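Local coordinates for choline/ethanolamine kinase family protein (Mesorhizobium loti, PDB 3DXQ) that probably phosphorylates ethanolamine or a related small amino alcohol, as a member of the choline/ethanolamine kinase family with a protein-kinase-like fold, at residues A[68-73]-A[195-200]; A[112-117]-A[224-229]. All coordinates share one frame; numbering follows the deposited sequence.

Interaction 1: A[68-73]-A[195-200]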
loop_
_atom_site.group_PDB
_atom_site.type_symbol
_atom_site.label_atom_id
_atom_site.label_comp_id
_atom_site.label_asym_id
_atom_site.label_seq_id
_atom_site.Cartn_x
_atom_site.Cartn_y
_atom_site.Cartn_z
ATOM N N ALA A 68 -16.705 -5.808 2.874
ATOM C CA ALA A 68 -16.540 -6.135 1.471
ATOM C C ALA A 68 -15.887 -7.509 1.232
ATOM O O ALA A 68 -15.702 -7.915 0.073
ATOM C CB ALA A 68 -15.750 -5.067 0.795
ATOM N N GLY A 69 -15.543 -8.226 2.305
ATOM C CA GLY A 69 -14.947 -9.567 2.207
ATOM C C GLY A 69 -13.485 -9.582 1.759
ATOM O O GLY A 69 -12.999 -10.585 1.245
ATOM N N VAL A 70 -12.786 -8.472 1.944
ATOM C CA VAL A 70 -11.418 -8.336 1.471
ATOM C C VAL A 70 -10.442 -8.377 2.623
ATOM O O VAL A 70 -9.341 -8.926 2.498
ATOM C CB VAL A 70 -11.262 -7.026 0.645
ATOM C CG1 VAL A 70 -9.833 -6.651 0.489
ATOM C CG2 VAL A 70 -11.894 -7.192 -0.698
ATOM N N SER A 71 -10.841 -7.776 3.737
ATOM C CA SER A 71 -10.056 -7.777 4.963
ATOM C C SER A 71 -10.598 -8.765 5.994
ATOM O O SER A 71 -11.799 -9.053 6.052
ATOM C CB SER A 71 -10.052 -6.389 5.586
ATOM O OG SER A 71 -9.719 -6.459 6.972
ATOM N N PRO A 72 -9.713 -9.274 6.845
ATOM C CA PRO A 72 -10.225 -10.128 7.902
ATOM C C PRO A 72 -11.164 -9.355 8.814
ATOM O O PRO A 72 -11.058 -8.126 8.916
ATOM C CB PRO A 72 -8.972 -10.538 8.677
ATOM C CG PRO A 72 -7.824 -10.235 7.771
ATOM C CD PRO A 72 -8.251 -9.108 6.906
ATOM N N GLU A 73 -12.099 -10.079 9.422
ATOM C CA GLU A 73 -13.026 -9.535 10.383
ATOM C C GLU A 73 -12.329 -8.689 11.444
ATOM O O GLU A 73 -11.283 -9.078 11.956
ATOM C CB GLU A 73 -13.732 -10.674 11.111
ATOM C CG GLU A 73 -15.117 -10.978 10.647
ATOM C CD GLU A 73 -15.901 -11.661 11.743
ATOM O OE1 GLU A 73 -15.488 -12.774 12.155
ATOM O OE2 GLU A 73 -16.907 -11.062 12.208
ATOM N N VAL A 195 -4.625 -6.581 4.632
ATOM C CA VAL A 195 -4.632 -5.960 5.957
ATOM C C VAL A 195 -3.934 -4.604 5.907
ATOM O O VAL A 195 -3.332 -4.273 4.898
ATOM C CB VAL A 195 -3.904 -6.866 6.988
ATOM C CG1 VAL A 195 -4.465 -8.263 6.922
ATOM C CG2 VAL A 195 -2.375 -6.882 6.739
ATOM N N ASP A 196 -3.978 -3.867 7.017
ATOM C CA ASP A 196 -3.312 -2.557 7.189
ATOM C C ASP A 196 -3.941 -1.461 6.366
ATOM O O ASP A 196 -3.414 -1.047 5.339
ATOM C CB ASP A 196 -1.808 -2.630 6.913
ATOM C CG ASP A 196 -0.962 -2.403 8.164
ATOM O OD1 ASP A 196 -1.145 -3.133 9.169
ATOM O OD2 ASP A 196 -0.087 -1.506 8.122
ATOM N N TRP A 197 -5.069 -0.967 6.848
ATOM C CA TRP A 197 -5.866 -0.007 6.100
ATOM C C TRP A 197 -5.660 1.409 6.543
ATOM O O TRP A 197 -6.487 2.266 6.280
ATOM C CB TRP A 197 -7.347 -0.398 6.216
ATOM C CG TRP A 197 -7.565 -1.758 5.666
ATOM C CD1 TRP A 197 -7.413 -2.933 6.326
ATOM C CD2 TRP A 197 -7.913 -2.097 4.317
ATOM N NE1 TRP A 197 -7.671 -3.987 5.489
ATOM C CE2 TRP A 197 -7.974 -3.501 4.244
ATOM C CE3 TRP A 197 -8.191 -1.353 3.169
ATOM C CZ2 TRP A 197 -8.306 -4.172 3.074
ATOM C CZ3 TRP A 197 -8.515 -2.021 2.004
ATOM C CH2 TRP A 197 -8.571 -3.415 1.965
ATOM N N GLU A 198 -4.533 1.680 7.172
ATOM C CA GLU A 198 -4.297 3.024 7.711
ATOM C C GLU A 198 -4.194 4.141 6.659
ATOM O O GLU A 198 -4.510 5.298 6.965
ATOM C CB GLU A 198 -3.069 3.027 8.629
ATOM C CG GLU A 198 -1.764 2.727 7.921
ATOM C CD GLU A 198 -0.654 2.367 8.882
ATOM O OE1 GLU A 198 -0.428 3.137 9.853
ATOM O OE2 GLU A 198 -0.011 1.319 8.658
ATOM N N TYR A 199 -3.777 3.811 5.437
ATOM C CA TYR A 199 -3.660 4.823 4.375
ATOM C C TYR A 199 -4.838 4.803 3.383
ATOM O O TYR A 199 -4.801 5.482 2.356
ATOM C CB TYR A 199 -2.353 4.643 3.605
ATOM C CG TYR A 199 -1.085 4.836 4.403
ATOM C CD1 TYR A 199 -0.467 6.090 4.491
ATOM C CD2 TYR A 199 -0.472 3.759 5.014
ATOM C CE1 TYR A 199 0.727 6.257 5.201
ATOM C CE2 TYR A 199 0.700 3.910 5.733
ATOM C CZ TYR A 199 1.299 5.153 5.823
ATOM O OH TYR A 199 2.469 5.260 6.537
ATOM N N SER A 200 -5.878 4.036 3.696
ATOM C CA SER A 200 -7.027 3.877 2.812
ATOM C C SER A 200 -7.662 5.189 2.485
ATOM O O SER A 200 -7.569 6.126 3.267
ATOM C CB SER A 200 -8.098 3.000 3.462
ATOM O OG SER A 200 -7.601 1.719 3.762
#

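Interaction 2: A[112-117]-A[224-229]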
loop_
_atom_site.group_PDB
_atom_site.type_symbol
_atom_site.label_atom_id
_atom_site.label_comp_id
_atom_site.label_asym_id
_atom_site.label_seq_id
_atom_site.Cartn_x
_atom_site.Cartn_y
_atom_site.Cartn_z
ATOM N N GLU A 112 -7.730 -10.186 -8.162
ATOM C CA GLU A 112 -9.081 -10.593 -7.745
ATOM C C GLU A 112 -9.459 -9.908 -6.439
ATOM O O GLU A 112 -10.598 -9.459 -6.295
ATOM C CB GLU A 112 -9.191 -12.128 -7.671
ATOM C CG GLU A 112 -9.302 -12.743 -9.120
ATOM C CD GLU A 112 -8.642 -14.142 -9.357
ATOM O OE1 GLU A 112 -8.332 -14.898 -8.396
ATOM O OE2 GLU A 112 -8.433 -14.481 -10.556
ATOM N N ALA A 113 -8.499 -9.759 -5.522
ATOM C CA ALA A 113 -8.787 -9.090 -4.245
ATOM C C ALA A 113 -9.108 -7.615 -4.493
ATOM O O ALA A 113 -10.112 -7.097 -3.967
ATOM C CB ALA A 113 -7.621 -9.227 -3.272
ATOM N N PHE A 114 -8.271 -6.932 -5.276
ATOM C CA PHE A 114 -8.560 -5.548 -5.610
ATOM C C PHE A 114 -9.926 -5.444 -6.281
ATOM O O PHE A 114 -10.719 -4.542 -6.000
ATOM C CB PHE A 114 -7.508 -4.964 -6.556
ATOM C CG PHE A 114 -6.189 -4.659 -5.906
ATOM C CD1 PHE A 114 -6.120 -4.119 -4.628
ATOM C CD2 PHE A 114 -5.015 -4.833 -6.608
ATOM C CE1 PHE A 114 -4.881 -3.818 -4.059
ATOM C CE2 PHE A 114 -3.783 -4.518 -6.043
ATOM C CZ PHE A 114 -3.721 -4.007 -4.775
ATOM N N ARG A 115 -10.200 -6.374 -7.183
ATOM C CA ARG A 115 -11.436 -6.329 -7.943
ATOM C C ARG A 115 -12.637 -6.372 -7.030
ATOM O O ARG A 115 -13.607 -5.652 -7.226
ATOM C CB ARG A 115 -11.495 -7.503 -8.907
ATOM C CG ARG A 115 -12.655 -7.479 -9.887
ATOM C CD ARG A 115 -12.403 -8.544 -10.907
ATOM N NE ARG A 115 -13.513 -8.796 -11.802
ATOM C CZ ARG A 115 -13.517 -9.763 -12.713
ATOM N NH1 ARG A 115 -12.465 -10.559 -12.862
ATOM N NH2 ARG A 115 -14.573 -9.943 -13.480
ATOM N N LYS A 116 -12.556 -7.247 -6.034
ATOM C CA LYS A 116 -13.601 -7.392 -5.050
ATOM C C LYS A 116 -13.725 -6.112 -4.248
ATOM O O LYS A 116 -14.851 -5.645 -3.992
ATOM C CB LYS A 116 -13.306 -8.569 -4.131
ATOM C CG LYS A 116 -14.529 -9.043 -3.347
ATOM C CD LYS A 116 -14.252 -10.423 -2.728
ATOM C CE LYS A 116 -15.316 -10.867 -1.760
ATOM N NZ LYS A 116 -14.771 -11.990 -0.973
ATOM N N LEU A 117 -12.572 -5.548 -3.887
ATOM C CA LEU A 117 -12.522 -4.322 -3.090
ATOM C C LEU A 117 -13.139 -3.165 -3.808
ATOM O O LEU A 117 -14.076 -2.562 -3.308
ATOM C CB LEU A 117 -11.080 -3.962 -2.709
ATOM C CG LEU A 117 -10.858 -2.614 -2.007
ATOM C CD1 LEU A 117 -11.625 -2.589 -0.681
ATOM C CD2 LEU A 117 -9.362 -2.291 -1.811
ATOM N N GLU A 224 0.761 -8.290 -16.415
ATOM C CA GLU A 224 -0.324 -8.770 -17.269
ATOM C C GLU A 224 -1.245 -9.675 -16.470
ATOM O O GLU A 224 -2.449 -9.567 -16.541
ATOM C CB GLU A 224 0.200 -9.556 -18.478
ATOM C CG GLU A 224 0.975 -8.717 -19.478
ATOM C CD GLU A 224 0.215 -7.449 -19.882
ATOM O OE1 GLU A 224 -0.964 -7.560 -20.326
ATOM O OE2 GLU A 224 0.807 -6.346 -19.730
ATOM N N GLU A 225 -0.662 -10.594 -15.726
ATOM C CA GLU A 225 -1.453 -11.506 -14.938
ATOM C C GLU A 225 -2.326 -10.734 -13.932
ATOM O O GLU A 225 -3.488 -11.080 -13.747
ATOM C CB GLU A 225 -0.558 -12.532 -14.234
ATOM C CG GLU A 225 -1.346 -13.679 -13.648
ATOM C CD GLU A 225 -0.550 -14.468 -12.653
ATOM O OE1 GLU A 225 0.595 -14.838 -12.954
ATOM O OE2 GLU A 225 -1.084 -14.716 -11.561
ATOM N N LEU A 226 -1.760 -9.688 -13.316
ATOM C CA LEU A 226 -2.467 -8.835 -12.336
ATOM C C LEU A 226 -3.634 -8.098 -12.989
ATOM O O LEU A 226 -4.754 -8.132 -12.505
ATOM C CB LEU A 226 -1.493 -7.798 -11.756
ATOM C CG LEU A 226 -2.018 -6.694 -10.828
ATOM C CD1 LEU A 226 -2.527 -7.261 -9.452
ATOM C CD2 LEU A 226 -0.968 -5.605 -10.624
HETATM N N MSE A 227 -3.356 -7.422 -14.094
HETATM C CA MSE A 227 -4.369 -6.622 -14.767
HETATM C C MSE A 227 -5.459 -7.484 -15.383
HETATM O O MSE A 227 -6.655 -7.161 -15.293
HETATM C CB MSE A 227 -3.715 -5.709 -15.818
HETATM C CG MSE A 227 -2.871 -4.624 -15.170
HETATM SE SE MSE A 227 -2.008 -3.377 -16.401
HETATM C CE MSE A 227 -0.997 -4.776 -17.521
ATOM N N ARG A 228 -5.060 -8.588 -15.993
ATOM C CA ARG A 228 -6.026 -9.472 -16.604
ATOM C C ARG A 228 -6.990 -9.988 -15.554
ATOM O O ARG A 228 -8.178 -10.038 -15.807
ATOM C CB ARG A 228 -5.327 -10.620 -17.335
ATOM C CG ARG A 228 -6.269 -11.651 -17.967
ATOM C CD ARG A 228 -5.489 -12.743 -18.703
ATOM N NE ARG A 228 -4.886 -12.232 -19.940
ATOM C CZ ARG A 228 -5.525 -12.110 -21.109
ATOM N NH1 ARG A 228 -6.810 -12.457 -21.236
ATOM N NH2 ARG A 228 -4.873 -11.627 -22.160
ATOM N N ALA A 229 -6.482 -10.369 -14.383
ATOM C CA ALA A 229 -7.338 -10.885 -13.311
ATOM C C ALA A 229 -8.196 -9.778 -12.762
ATOM O O ALA A 229 -9.334 -10.010 -12.382
ATOM C CB ALA A 229 -6.508 -11.522 -12.188
#

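Interaction 1: A[68-73]-A[195-200]
Val70, Ser71 and Pro72 meet Trp197 and Val195 in a buried, mainly apolar contact between two loops, one running from helix 55-67 to strand 74-77, the other following strand 192-194. Trp197 provides the broad surface. Its first torsion, chi1 -60°, sets CG beside the backbone N and carries the indole toward the 68-73 loop. There the benzo ring meets Val70 at its edge, CG1 lying 3.8 Å from CH2. Ser71 approaches the indole obliquely, with CB 3.4 Å from NE1; a serine suits this place because its short side chain lets CB lie close against the indole while its hydroxyl donates to Pro72 O (OG to O 2.9 Å). Farther along, the Pro72 ring crosses the Val195 side chain at about a right angle, CD 3.9 Å from CG1. Gly69 closes helix 55-67 in a Schellman motif, its positive phi favouring glycine, and turns the chain into this contact. With an alanine at Trp197, a gap would probably open beside Val70 and Ser71 and His177 would lose its edge-to-face ring partner. Beyond the indole, the type I turn from Trp197 to Ser200 is held by Ser200 OG and N, which both bond Trp197 O. The arrangement resembles that of protein kinases, where the loop after helix C packs near the Asp-Phe-Gly segment; Asp196-Trp197-Glu198 is probably this family's counterpart.

Interaction 2: A[112-117]-A[224-229]
Arg115 reaches from helix 112-117 to the backbone of helix 224-229, bonding Ala229 O through NH1 at 3.2 Å. Its CG stands anti to the backbone N (chi1 -173°), and the chain stays extended as far as NE, giving it the span to cross between the helices. The bond is somewhat bent, with an angle of 142° at the hydrogen, and the carbonyl oxygen lies tilted from the guanidinium plane. Arginine fits here because a long cationic side chain can meet a carbonyl in the last turn of helix 220-231, where the partial negative charge of the helix end probably favours it. Glu112, one turn earlier, bends at chi2, which brings OE2 to 3.9 Å from Ala229 CB, a van der Waals contact rather than a polar one. The small methyl of Ala229 suits this closest backbone approach, its CA lying 5.8 Å from that of Glu112. On the buried side, Leu226 CD1 meets the ring edge of Phe114 loosely, 4.5 Å from CD2. The axes of segments 112-117 and 224-229 pass 9.4 Å apart, crossing at -32°. Around the pair, Phe114 also packs on Leu209 and Leu212 of helix 206-215, Glu225 OE2 accepts from Ala108 N in the first turn of helix 106-118, and selenomethionine Met227 leans on helix 237-263, so the pair is packed among the helices of the helical lobe.

Interactions 1 and 2 have centres about 16 Å apart and are joined through helix 106-118. Lys116 on that helix probably donates from NZ to Gly69 O at 3.2 Å, while Val70 and Trp197 both pack on Leu117. Along the chain the segments alternate, 68-73, 112-117, 195-200, 224-229, so each contact ties together pieces more than a hundred residues apart. Interaction 1, buried throughout, joins the lobe of the five-stranded sheet to the helical lobe; interaction 2 lies farther from the chain centre, partly exposed, and ties two helices within the helical lobe. Helix 106-118 connects the two, consistent with the two-lobed phosphotransferase fold.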